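Local coordinates for protein transcriptional regulator, LacI family (Lactobacillus brevis, PDB 3JY6) that probably regulates transcription as a DNA-binding LacI-family factor, this fragment holding its periplasmic-binding-protein-like region, at residues 14-19 / 45-50; 87-92 / 248-253; 106-111 / 142-147; 216-221 / 234-239. All blocks are in the same frame, centred on the assembly; numbering follows the deposited sequence.

Contact 1. Residues 14-19 / 45-50; sequences VANIDD and ANADIE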
# COMPACT_ATOMS: atom_id res chain seq x y z
N VAL A 14 -7.14 9.17 5.62
CA VAL A 14 -5.68 9.19 5.50
C VAL A 14 -5.26 10.11 4.37
O VAL A 14 -6.04 10.39 3.45
CB VAL A 14 -5.10 7.77 5.27
CG1 VAL A 14 -5.52 6.87 6.41
CG2 VAL A 14 -5.56 7.20 3.94
N ALA A 15 -4.03 10.60 4.45
CA ALA A 15 -3.48 11.50 3.44
C ALA A 15 -3.50 10.86 2.05
O ALA A 15 -3.91 11.49 1.08
CB ALA A 15 -2.04 11.91 3.83
N ASN A 16 -3.07 9.61 1.96
CA ASN A 16 -3.05 8.91 0.67
C ASN A 16 -2.95 7.40 0.93
O ASN A 16 -2.03 6.94 1.60
CB ASN A 16 -1.84 9.37 -0.14
CG ASN A 16 -1.89 8.90 -1.59
OD1 ASN A 16 -2.47 7.87 -1.90
ND2 ASN A 16 -1.25 9.66 -2.47
N ILE A 17 -3.90 6.63 0.42
CA ILE A 17 -3.83 5.20 0.67
C ILE A 17 -2.65 4.50 0.01
O ILE A 17 -2.38 3.34 0.31
CB ILE A 17 -5.14 4.48 0.28
CG1 ILE A 17 -5.50 4.77 -1.17
CG2 ILE A 17 -6.25 4.89 1.24
CD1 ILE A 17 -6.65 3.92 -1.65
N ASP A 18 -1.94 5.18 -0.89
CA ASP A 18 -0.77 4.56 -1.53
C ASP A 18 0.36 4.41 -0.52
O ASP A 18 1.30 3.65 -0.74
CB ASP A 18 -0.24 5.40 -2.69
CG ASP A 18 -1.16 5.39 -3.87
OD1 ASP A 18 -1.68 4.30 -4.24
OD2 ASP A 18 -1.36 6.48 -4.46
N ASP A 19 0.27 5.16 0.58
CA ASP A 19 1.30 5.11 1.61
C ASP A 19 1.05 3.91 2.52
O ASP A 19 -0.02 3.78 3.11
CB ASP A 19 1.30 6.38 2.48
CG ASP A 19 1.53 7.65 1.67
OD1 ASP A 19 2.14 7.57 0.59
OD2 ASP A 19 1.10 8.74 2.12
N ALA A 45 -7.90 10.78 1.14
CA ALA A 45 -7.85 12.20 0.80
C ALA A 45 -7.14 12.38 -0.55
O ALA A 45 -7.26 13.43 -1.20
CB ALA A 45 -7.13 12.97 1.90
N ASN A 46 -6.41 11.35 -0.97
CA ASN A 46 -5.73 11.36 -2.27
C ASN A 46 -4.89 12.63 -2.48
O ASN A 46 -4.82 13.17 -3.57
CB ASN A 46 -6.79 11.22 -3.37
CG ASN A 46 -6.21 10.78 -4.70
OD1 ASN A 46 -5.13 10.18 -4.77
ND2 ASN A 46 -6.95 11.04 -5.78
N ALA A 47 -4.25 13.08 -1.40
CA ALA A 47 -3.40 14.27 -1.41
C ALA A 47 -4.10 15.56 -1.84
O ALA A 47 -3.43 16.54 -2.15
CB ALA A 47 -2.19 14.02 -2.29
N ASP A 48 -5.43 15.56 -1.85
CA ASP A 48 -6.16 16.77 -2.24
C ASP A 48 -6.94 17.31 -1.04
O ASP A 48 -7.81 16.64 -0.48
CB ASP A 48 -7.10 16.46 -3.41
CG ASP A 48 -7.84 17.69 -3.89
OD1 ASP A 48 -7.33 18.81 -3.69
OD2 ASP A 48 -8.94 17.54 -4.48
N ILE A 49 -6.61 18.53 -0.63
CA ILE A 49 -7.27 19.15 0.51
C ILE A 49 -8.73 19.46 0.19
O ILE A 49 -9.56 19.56 1.09
CB ILE A 49 -6.53 20.44 0.96
CG1 ILE A 49 -7.24 21.05 2.18
CG2 ILE A 49 -6.48 21.45 -0.17
CD1 ILE A 49 -7.23 20.17 3.41
N GLU A 50 -9.04 19.63 -1.09
CA GLU A 50 -10.42 19.89 -1.51
C GLU A 50 -11.20 18.58 -1.43
O GLU A 50 -12.36 18.54 -1.02
CB GLU A 50 -10.46 20.42 -2.94
CG GLU A 50 -10.19 21.91 -3.05
CD GLU A 50 -10.97 22.71 -2.02
OE1 GLU A 50 -10.48 22.87 -0.88
OE2 GLU A 50 -12.08 23.18 -2.35

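Contact 2. Residues 87-92 / 248-253; sequences PVVSVD and LRQLAG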
# COMPACT_ATOMS: atom_id res chain seq x y z
N PRO A 87 -16.52 13.04 18.13
CA PRO A 87 -15.17 13.15 18.68
C PRO A 87 -14.13 13.00 17.57
O PRO A 87 -14.38 12.32 16.57
CB PRO A 87 -15.11 12.01 19.71
CG PRO A 87 -16.13 11.01 19.18
CD PRO A 87 -17.25 11.91 18.72
N VAL A 88 -12.98 13.63 17.75
CA VAL A 88 -11.91 13.60 16.76
C VAL A 88 -10.57 13.29 17.39
O VAL A 88 -10.30 13.71 18.52
CB VAL A 88 -11.77 14.97 16.04
CG1 VAL A 88 -10.69 14.91 14.97
CG2 VAL A 88 -13.13 15.40 15.43
N VAL A 89 -9.74 12.54 16.67
CA VAL A 89 -8.38 12.24 17.13
C VAL A 89 -7.52 12.41 15.88
O VAL A 89 -7.87 11.93 14.82
CB VAL A 89 -8.21 10.79 17.66
CG1 VAL A 89 -6.75 10.55 18.03
CG2 VAL A 89 -9.04 10.57 18.88
N SER A 90 -6.40 13.11 16.02
CA SER A 90 -5.50 13.32 14.89
C SER A 90 -4.25 12.44 15.04
O SER A 90 -3.84 12.10 16.15
CB SER A 90 -5.11 14.80 14.81
OG SER A 90 -4.74 15.15 13.48
N VAL A 91 -3.67 12.06 13.92
CA VAL A 91 -2.49 11.21 13.94
C VAL A 91 -1.40 11.64 12.97
O VAL A 91 -1.69 12.06 11.84
CB VAL A 91 -2.85 9.73 13.61
CG1 VAL A 91 -1.62 8.84 13.76
CG2 VAL A 91 -3.97 9.26 14.52
N ASP A 92 -0.16 11.53 13.43
CA ASP A 92 1.03 11.83 12.62
C ASP A 92 1.09 13.26 12.08
O ASP A 92 1.62 13.47 10.99
CB ASP A 92 1.10 10.84 11.45
CG ASP A 92 2.45 10.86 10.75
OD1 ASP A 92 3.47 10.63 11.42
OD2 ASP A 92 2.49 11.12 9.53
N LEU A 248 -12.07 5.24 21.48
CA LEU A 248 -12.99 4.47 22.30
C LEU A 248 -13.21 5.14 23.65
O LEU A 248 -14.27 5.01 24.24
CB LEU A 248 -12.45 3.06 22.50
CG LEU A 248 -12.38 2.20 21.23
CD1 LEU A 248 -11.85 0.82 21.59
CD2 LEU A 248 -13.76 2.09 20.60
N ARG A 249 -12.19 5.85 24.14
CA ARG A 249 -12.31 6.55 25.42
C ARG A 249 -13.25 7.73 25.26
O ARG A 249 -14.03 8.05 26.16
CB ARG A 249 -10.94 7.02 25.92
CG ARG A 249 -10.11 5.92 26.56
CD ARG A 249 -8.69 6.38 26.81
NE ARG A 249 -8.62 7.57 27.68
CZ ARG A 249 -7.55 8.35 27.76
NH1 ARG A 249 -6.47 8.07 27.04
NH2 ARG A 249 -7.54 9.40 28.57
N GLN A 250 -13.20 8.39 24.10
CA GLN A 250 -14.09 9.53 23.85
C GLN A 250 -15.52 9.01 23.65
O GLN A 250 -16.47 9.62 24.13
CB GLN A 250 -13.64 10.32 22.61
CG GLN A 250 -12.21 10.90 22.65
CD GLN A 250 -11.77 11.48 21.29
OE1 GLN A 250 -11.82 10.79 20.28
NE2 GLN A 250 -11.35 12.74 21.28
N LEU A 251 -15.65 7.88 22.95
CA LEU A 251 -16.96 7.27 22.67
C LEU A 251 -17.62 6.77 23.95
O LEU A 251 -18.85 6.65 24.02
CB LEU A 251 -16.81 6.09 21.70
CG LEU A 251 -16.48 6.45 20.25
CD1 LEU A 251 -16.10 5.19 19.47
CD2 LEU A 251 -17.68 7.14 19.62
N ALA A 252 -16.80 6.45 24.93
CA ALA A 252 -17.26 5.97 26.22
C ALA A 252 -17.61 7.16 27.12
O ALA A 252 -17.89 6.98 28.30
CB ALA A 252 -16.18 5.12 26.86
N GLY A 253 -17.56 8.37 26.55
CA GLY A 253 -17.89 9.57 27.29
C GLY A 253 -16.82 10.18 28.18
O GLY A 253 -17.15 10.94 29.09

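Contact 3. Residues 106-111 / 142-147; sequences DNFEAA and RYRGIL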
# COMPACT_ATOMS: atom_id res chain seq x y z
N ASP A 106 8.03 11.07 17.71
CA ASP A 106 9.03 12.01 18.21
C ASP A 106 9.93 12.29 17.01
O ASP A 106 11.08 11.85 16.97
CB ASP A 106 9.85 11.36 19.34
CG ASP A 106 10.52 10.07 18.89
OD1 ASP A 106 9.83 9.21 18.30
OD2 ASP A 106 11.73 9.92 19.13
N ASN A 107 9.39 13.01 16.03
CA ASN A 107 10.10 13.31 14.79
C ASN A 107 11.48 13.95 14.90
O ASN A 107 12.41 13.53 14.20
CB ASN A 107 9.21 14.18 13.90
CG ASN A 107 8.00 13.42 13.40
OD1 ASN A 107 8.12 12.54 12.55
ND2 ASN A 107 6.83 13.74 13.95
N PHE A 108 11.60 14.95 15.77
CA PHE A 108 12.87 15.65 15.99
C PHE A 108 13.87 14.71 16.66
O PHE A 108 14.97 14.49 16.14
CB PHE A 108 12.66 16.88 16.87
CG PHE A 108 13.95 17.58 17.26
CD1 PHE A 108 14.67 18.32 16.33
CD2 PHE A 108 14.43 17.48 18.57
CE1 PHE A 108 15.86 18.96 16.69
CE2 PHE A 108 15.62 18.11 18.94
CZ PHE A 108 16.34 18.85 18.00
N GLU A 109 13.48 14.14 17.80
CA GLU A 109 14.34 13.23 18.55
C GLU A 109 14.76 12.01 17.75
O GLU A 109 15.92 11.60 17.80
CB GLU A 109 13.66 12.78 19.85
CG GLU A 109 13.76 13.79 20.97
CD GLU A 109 15.18 14.24 21.20
OE1 GLU A 109 16.07 13.37 21.27
OE2 GLU A 109 15.41 15.47 21.31
N ALA A 110 13.82 11.42 17.03
CA ALA A 110 14.12 10.24 16.22
C ALA A 110 15.12 10.53 15.11
O ALA A 110 16.06 9.76 14.90
CB ALA A 110 12.84 9.68 15.61
N ALA A 111 14.93 11.64 14.41
CA ALA A 111 15.84 11.99 13.31
C ALA A 111 17.22 12.27 13.86
O ALA A 111 18.22 11.75 13.36
CB ALA A 111 15.31 13.23 12.55
N ARG A 142 11.81 16.62 11.32
CA ARG A 142 12.79 15.58 11.06
C ARG A 142 14.05 16.21 10.47
O ARG A 142 15.17 15.75 10.71
CB ARG A 142 12.20 14.54 10.10
CG ARG A 142 10.97 13.82 10.68
CD ARG A 142 10.30 12.90 9.65
NE ARG A 142 9.07 12.31 10.18
CZ ARG A 142 8.26 11.48 9.53
NH1 ARG A 142 8.52 11.11 8.28
NH2 ARG A 142 7.20 11.00 10.15
N TYR A 143 13.86 17.27 9.70
CA TYR A 143 14.98 17.97 9.10
C TYR A 143 15.70 18.74 10.20
O TYR A 143 16.93 18.82 10.22
CB TYR A 143 14.49 18.94 8.02
CG TYR A 143 15.58 19.79 7.41
CD1 TYR A 143 16.69 19.20 6.80
CD2 TYR A 143 15.49 21.18 7.42
CE1 TYR A 143 17.69 19.99 6.22
CE2 TYR A 143 16.48 21.97 6.85
CZ TYR A 143 17.58 21.37 6.25
OH TYR A 143 18.57 22.16 5.71
N ARG A 144 14.91 19.27 11.13
CA ARG A 144 15.41 20.03 12.26
C ARG A 144 16.24 19.11 13.16
O ARG A 144 17.21 19.53 13.78
CB ARG A 144 14.24 20.63 13.05
CG ARG A 144 14.63 21.48 14.24
CD ARG A 144 13.42 21.78 15.11
NE ARG A 144 13.79 21.75 16.52
CZ ARG A 144 13.07 21.15 17.46
NH1 ARG A 144 11.93 20.54 17.14
NH2 ARG A 144 13.50 21.14 18.71
N GLY A 145 15.84 17.84 13.21
CA GLY A 145 16.56 16.88 14.03
C GLY A 145 17.91 16.52 13.41
O GLY A 145 18.89 16.31 14.12
N ILE A 146 17.95 16.44 12.08
CA ILE A 146 19.19 16.10 11.39
C ILE A 146 20.25 17.19 11.58
O ILE A 146 21.36 16.91 12.04
CB ILE A 146 18.94 15.84 9.88
CG1 ILE A 146 18.10 14.57 9.71
CG2 ILE A 146 20.26 15.71 9.13
CD1 ILE A 146 17.65 14.30 8.28
N LEU A 147 19.90 18.43 11.25
CA LEU A 147 20.83 19.56 11.41
C LEU A 147 21.36 19.63 12.84
O LEU A 147 22.50 20.04 13.06
CB LEU A 147 20.17 20.90 11.09
CG LEU A 147 19.38 21.09 9.79
CD1 LEU A 147 18.72 22.46 9.81
CD2 LEU A 147 20.28 20.92 8.59

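Contact 4. Residues 216-221 / 234-239; sequences FADTDF and QNPFLM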
# COMPACT_ATOMS: atom_id res chain seq x y z
N PHE A 216 12.84 7.20 7.00
CA PHE A 216 11.63 6.78 7.69
C PHE A 216 10.91 5.88 6.70
O PHE A 216 10.48 6.34 5.63
CB PHE A 216 10.77 8.00 8.03
CG PHE A 216 11.35 8.86 9.11
CD1 PHE A 216 10.83 8.82 10.40
CD2 PHE A 216 12.43 9.71 8.85
CE1 PHE A 216 11.37 9.62 11.42
CE2 PHE A 216 12.97 10.50 9.85
CZ PHE A 216 12.44 10.45 11.14
N ALA A 217 10.81 4.60 7.04
CA ALA A 217 10.18 3.61 6.18
C ALA A 217 9.73 2.42 7.02
O ALA A 217 10.46 1.98 7.90
CB ALA A 217 11.17 3.15 5.12
N ASP A 218 8.54 1.89 6.75
CA ASP A 218 8.04 0.76 7.52
C ASP A 218 7.88 -0.52 6.70
O ASP A 218 7.77 -1.61 7.27
CB ASP A 218 6.73 1.15 8.20
CG ASP A 218 6.92 2.24 9.26
OD1 ASP A 218 7.46 1.93 10.35
OD2 ASP A 218 6.55 3.41 8.99
N THR A 219 7.88 -0.40 5.38
CA THR A 219 7.73 -1.55 4.51
C THR A 219 8.88 -2.56 4.70
O THR A 219 10.04 -2.17 4.81
CB THR A 219 7.71 -1.12 3.05
OG1 THR A 219 6.46 -0.49 2.73
CG2 THR A 219 7.87 -2.31 2.21
N ASP A 220 8.55 -3.84 4.71
CA ASP A 220 9.55 -4.89 4.92
C ASP A 220 10.44 -5.16 3.73
O ASP A 220 11.66 -5.26 3.87
CB ASP A 220 8.88 -6.22 5.26
CG ASP A 220 7.74 -6.08 6.23
OD1 ASP A 220 7.99 -5.71 7.40
OD2 ASP A 220 6.58 -6.36 5.83
N PHE A 221 9.86 -5.32 2.55
CA PHE A 221 10.74 -5.67 1.43
C PHE A 221 11.98 -4.81 1.19
O PHE A 221 12.95 -5.29 0.61
CB PHE A 221 9.92 -5.84 0.14
CG PHE A 221 9.07 -4.67 -0.19
CD1 PHE A 221 9.61 -3.61 -0.91
CD2 PHE A 221 7.73 -4.65 0.18
CE1 PHE A 221 8.84 -2.50 -1.27
CE2 PHE A 221 6.92 -3.56 -0.16
CZ PHE A 221 7.48 -2.47 -0.90
N GLN A 234 8.14 4.01 12.15
CA GLN A 234 7.22 4.77 12.98
C GLN A 234 6.20 3.92 13.75
O GLN A 234 5.52 4.45 14.62
CB GLN A 234 6.45 5.77 12.13
CG GLN A 234 7.11 7.12 12.01
CD GLN A 234 6.32 8.04 11.12
OE1 GLN A 234 6.39 7.96 9.88
NE2 GLN A 234 5.53 8.91 11.73
N ASN A 235 6.11 2.62 13.43
CA ASN A 235 5.15 1.73 14.10
C ASN A 235 3.72 2.19 13.77
O ASN A 235 2.92 2.40 14.67
CB ASN A 235 5.32 1.80 15.63
CG ASN A 235 6.52 1.02 16.15
OD1 ASN A 235 7.12 1.37 17.17
ND2 ASN A 235 6.85 -0.07 15.46
N PRO A 236 3.40 2.37 12.49
CA PRO A 236 2.05 2.82 12.10
C PRO A 236 0.88 2.01 12.65
O PRO A 236 -0.17 2.58 12.99
CB PRO A 236 2.11 2.81 10.57
CG PRO A 236 3.15 1.76 10.27
CD PRO A 236 4.21 2.05 11.30
N PHE A 237 1.04 0.70 12.74
CA PHE A 237 -0.04 -0.13 13.28
C PHE A 237 -0.28 0.31 14.72
O PHE A 237 -1.42 0.47 15.16
CB PHE A 237 0.34 -1.62 13.27
CG PHE A 237 -0.77 -2.54 13.72
CD1 PHE A 237 -1.66 -3.09 12.79
CD2 PHE A 237 -0.95 -2.84 15.07
CE1 PHE A 237 -2.72 -3.95 13.21
CE2 PHE A 237 -1.99 -3.68 15.51
CZ PHE A 237 -2.88 -4.24 14.58
N LEU A 238 0.82 0.50 15.45
CA LEU A 238 0.73 0.91 16.85
C LEU A 238 0.16 2.30 16.99
O LEU A 238 -0.62 2.57 17.91
CB LEU A 238 2.12 0.84 17.50
CG LEU A 238 2.16 1.15 18.99
CD1 LEU A 238 1.37 0.11 19.75
CD2 LEU A 238 3.60 1.16 19.47
N MET A 239 0.54 3.21 16.10
CA MET A 239 0.02 4.57 16.15
C MET A 239 -1.49 4.51 15.87
O MET A 239 -2.29 5.20 16.51
CB MET A 239 0.74 5.45 15.11
CG MET A 239 2.21 5.80 15.43
SD MET A 239 3.01 6.86 14.17
CE MET A 239 2.47 8.47 14.67

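Contact 1. Residues 14-19 / 45-50
Val-14 and Ala-15 meet Ala-45 and Ala-47 through two backbone hydrogen bonds. Ala-45 N gives its proton to Val-14 O at 3.0 Å, and Ala-47 N reaches Ala-15 O at the same 3.0 Å. The first of these still belongs to the pairing of neighbouring strands; the second binds the turn 45-48 that follows, a type I' beta turn closed by Asp-48 N on Ala-45 O. Asn-46 N also lies close to Ala-15 O, but at a poor angle for bonding, and it gives a weak bond to Asp-44 OD1 instead.

Side-chain packing is slight. The methyl of Ala-45 points at the other segment and rests on a backbone oxygen, its CB 3.2 Å from Val-14 O, while Phe-72 supplies apolar cover for both Ala-15 and Ala-45.

Side-chain polar groups shape the turns. Asn-16 CG stands anti to its own backbone nitrogen (chi1 -169°), which swings OD1 forward to accept Asp-18 N at 2.9 Å. This Asx turn reinforces the type I turn 16-19, although the donor sits well above the carbonyl plane. Lys-27 of the second subunit then bonds to OD1 of both Asn-16 and Asn-46, joining the two loops from across the dimer; its charge probably eases the approach of Asn-16 OD1 to the carboxylate of Asp-18.

Strands 9-14 and 39-44 are parallel neighbours joined through helix 20-34, a beta-alpha-beta crossover, and the two loops meet beyond their C-terminal ends, as in the Rossmann-like periplasmic-binding-protein fold.

Contact 2. Residues 87-92 / 248-253
Gln-250 reaches strand 88-91 because CG sits beside the backbone nitrogen, anti to the carbonyl carbon (chi1 -59°), and the chain then runs extended to its amide. Val-89 turns CG1 anti to its own nitrogen (chi1 177°), which leaves CG2 facing that amide.

The polar link is a single bond. Gln-250 NE2 donates to Val-88 O at 3.1 Å and almost straight (170°), with the acceptor in the plane of the glutamine amide; the donor, however, approaches from above the plane of the backbone carbonyl. In the regular pairing with the next strand this oxygen would probably face Pro-101, which has no N-H to give, and the helix side chain appears to supply the donor in its stead.

The other half of the amide sits among hydrocarbon. Gln-250 OE1 lies 3.1 Å from Val-89 CG2 and 3.6 Å from Pro-87 CB, a buried oxygen that has no hydrogen-bonding partner in the model. Pro-87 CB packs against Gln-250 CB at 3.7 Å, while Pro-87 CG meets Leu-251 CD2 at 4.2 Å, the two side chains crossing at about a right angle. Directly afterwards the helix stops in a Schellman motif, with Gly-253 as its C' residue.

Helix 236-251 thus covers one face of the six-stranded parallel sheet, where Ser-243 and Ile-246 continue the packing on Val-89; Leu-248 leans on helix 20-34 alongside, and Val-88, pointing away, packs on Trp-100.

Contact 3. Residues 106-111 / 142-147
Phe-108 and Arg-144 lie flat on one another. Their planes are 5° apart and Arg-144 CZ sits 3.6 Å from the centroid of the Phe-108 ring, a stacked cation-pi pair. The bend of Arg-144 at chi3 folds the group back over the ring, and a salt bridge from NH1 to Glu-141 holds it there. With CG anti to the backbone nitrogen (chi1 174°), the Phe-108 ring reaches the other helix, where its CD1 comes within 3.3 Å of Gly-145 CA.

Gly-145 permits the close approach. The helical segments pass 7.0 Å apart at -40°, and any CB on Gly-145 would run into Phe-108 O and the methyl of Ala-111. Ala-111 CB rests 3.1 Å from Arg-142 O. Helices 107-119 and 137-147 precede and follow strand 125-131 and pack side by side against the four-stranded parallel sheet of the type I periplasmic-binding-protein fold, Ile-146 touching that strand.

Toward the cleft between subdomains, Arg-142 meets Asn-107 obliquely. Extended from CG to NE, it grips one oxygen side-on: Arg-142 NE lies 2.6 Å and NH2 3.0 Å from Asn-107 OD1, which stays in the guanidinium plane. Asn-107 ND2 turns to Glu-94, while Arg-142 NH1 serves Leu-188 O. With a leucine in place of Arg-142, Asn-107 OD1 would probably lose both its donors and its amide would be freer to turn. Phe-216 is a cation-pi partner of the same guanidinium.

Contact 4. Residues 216-221 / 234-239
Asp-218 CB is directed toward the chain that leads into helix 236-251, and lies 4.1 Å from Pro-236 CD. At CG the fit tightens, with that same CD 3.4 Å from Asp-218 CG, so the proline ring backs the carboxylate as the two side chains come from opposite directions. With CG beside the backbone nitrogen (chi1 -65°), OD1 reaches the chain before the helix. There Asp-218 OD1 takes two weak bonds, from Gln-234 N at 2.8 Å but bent (125°), and from Asn-235 N at 3.4 Å along a straighter path. Asp-218 OD2 lies 3.6 Å from Pro-236 CD and, a little farther off, near Gln-234 CB.

The chain entering this helix comes from strand 231-233 and is one of the crossovers that pass between the two subdomains in type I periplasmic-binding-protein folds. The N-terminal end of the helix dipole would be expected to stabilise the charge of Asp-218. Were an alanine here, the N-H groups of Gln-234 and Asn-235 would probably lose their shared acceptor, and a gap would open beside the proline ring.

Phe-216 adds an apolar touch, its ring edge 4.4 Å from Gln-234 CG through CD1. The extended remainder of Gln-234 carries its amide on to Asp-92 and Thr-105, both bonded to NE2. Tyr-20 of helix 20-34 packs against Asp-218, and the neighbouring Phe-21 against Pro-236.

Overall arrangement
Read from the N terminus, contact 1 comes first and closes a short loop, the helix and strand between 14-19 and 45-50, before any other contact opens. Contact 2 spans much of the chain, from strand 88-91 to the end of helix 236-251, and within that span contacts 3 and 4 follow one another in series; none of the four cross. Contacts 1 and 2 brace the six-stranded subdomain and contact 3 the four-stranded one, whereas contact 4 joins a loop of the latter to a helix of the former. Contacts 3 and 4 meet near the cleft, where Arg-142 and Gln-234 are joined by Asp-92 from the far end of 87-92; contact 1 stands apart, facing the second subunit.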